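PDB 4YK3: BepE protein from Bartonella henselae str. Houston-1, which is a VirB-translocated effector whose BID domain, the part described here, probably serves as a signal for type IV secretion into host cells. Local coordinates for residues K128-P131 with Q132-A135. Numbering follows the deposited sequence.
Sequences KHVP and QAEA
V130 and A133 meet at the N-cap of helix 131-135, the short helix that follows the long helix 97-129 of the BID-domain bundle, and they illustrate how a chain can break one helix and start another within a single residue. V130 is that residue: its backbone is extended (phi -140°, psi 79°), and P131, N1 of the new helix, returns at once to helical angles. A proline suits this first turn, where its nitrogen, lacking a hydrogen, leaves no N-H to be satisfied. The carbonyl of V130 accepts a weak, bent bond from A133 N, 3.2 Å from V130 O. Beside it, V130 CG2 lies 3.6 Å from A133 CB; anti to the backbone N, this methyl sits beside the carbonyl carbon. P131 O then receives A135 N at 2.9 Å, a straighter bond made in the carbonyl plane. E134, bent at chi2 (66°), leads its carboxylate away, where OE1 makes a salt bridge with R137 NE, and its side chain also touches R27 of helix 21-30. At this surface junction near the end of the modelled chain the backbone thus makes the turn, and V130 with A133 supplies its one apolar side-chain pair.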
loop_
_atom_site.group_PDB
_atom_site.type_symbol
_atom_site.label_atom_id
_atom_site.label_comp_id
_atom_site.label_asym_id
_atom_site.label_seq_id
_atom_site.Cartn_x
_atom_site.Cartn_y
_atom_site.Cartn_z
ATOM N N LYS A 128 -6.057 18.105 8.465
ATOM C CA LYS A 128 -5.512 19.462 8.599
ATOM C C LYS A 128 -6.535 20.524 8.210
ATOM O O LYS A 128 -6.534 21.623 8.761
ATOM C CB LYS A 128 -4.249 19.648 7.745
ATOM C CG LYS A 128 -2.990 19.029 8.337
ATOM C CD LYS A 128 -1.761 19.265 7.454
ATOM C CE LYS A 128 -0.549 18.495 7.986
ATOM N NZ LYS A 128 0.591 18.449 7.019
ATOM N N HIS A 129 -7.396 20.214 7.248
ATOM C CA HIS A 129 -8.393 21.191 6.808
ATOM C C HIS A 129 -9.485 21.364 7.853
ATOM O O HIS A 129 -9.802 22.485 8.248
ATOM C CB HIS A 129 -9.009 20.781 5.465
ATOM C CG HIS A 129 -10.054 21.728 4.961
ATOM N ND1 HIS A 129 -10.997 21.364 4.024
ATOM C CD2 HIS A 129 -10.302 23.027 5.257
ATOM C CE1 HIS A 129 -11.784 22.396 3.770
ATOM N NE2 HIS A 129 -11.387 23.415 4.510
ATOM N N VAL A 130 -10.065 20.257 8.302
ATOM C CA VAL A 130 -11.181 20.339 9.233
ATOM C C VAL A 130 -11.059 19.248 10.308
ATOM O O VAL A 130 -11.702 18.193 10.235
ATOM C CB VAL A 130 -12.515 20.281 8.447
ATOM C CG1 VAL A 130 -12.509 19.138 7.470
ATOM C CG2 VAL A 130 -13.727 20.253 9.375
ATOM N N PRO A 131 -10.196 19.495 11.311
ATOM C CA PRO A 131 -9.938 18.557 12.415
ATOM C C PRO A 131 -11.182 18.232 13.243
ATOM O O PRO A 131 -11.321 17.112 13.734
ATOM C CB PRO A 131 -8.892 19.293 13.273
ATOM C CG PRO A 131 -8.953 20.710 12.862
ATOM C CD PRO A 131 -9.367 20.707 11.417
ATOM N N GLN A 132 -12.075 19.208 13.384
ATOM C CA GLN A 132 -13.317 19.015 14.120
ATOM C C GLN A 132 -14.133 17.871 13.526
ATOM O O GLN A 132 -14.723 17.082 14.262
ATOM C CB GLN A 132 -14.147 20.304 14.131
ATOM C CG GLN A 132 -13.600 21.399 15.033
ATOM C CD GLN A 132 -14.595 22.531 15.230
ATOM O OE1 GLN A 132 -14.699 23.427 14.394
ATOM N NE2 GLN A 132 -15.326 22.497 16.341
ATOM N N ALA A 133 -14.163 17.786 12.197
ATOM C CA ALA A 133 -14.843 16.692 11.503
ATOM C C ALA A 133 -14.209 15.322 11.792
ATOM O O ALA A 133 -14.915 14.333 11.933
ATOM C CB ALA A 133 -14.859 16.942 10.009
ATOM N N GLU A 134 -12.889 15.259 11.875
ATOM C CA GLU A 134 -12.232 13.997 12.195
ATOM C C GLU A 134 -12.516 13.601 13.648
ATOM O O GLU A 134 -12.644 12.420 13.972
ATOM C CB GLU A 134 -10.720 14.095 11.939
ATOM C CG GLU A 134 -9.899 12.908 12.448
ATOM C CD GLU A 134 -10.204 11.600 11.731
ATOM O OE1 GLU A 134 -10.750 11.628 10.603
ATOM O OE2 GLU A 134 -9.894 10.535 12.311
ATOM N N ALA A 135 -12.632 14.600 14.516
ATOM C CA ALA A 135 -12.954 14.363 15.918
ATOM C C ALA A 135 -14.335 13.722 16.068
ATOM O O ALA A 135 -14.632 13.089 17.078
ATOM C CB ALA A 135 -12.892 15.675 16.701
#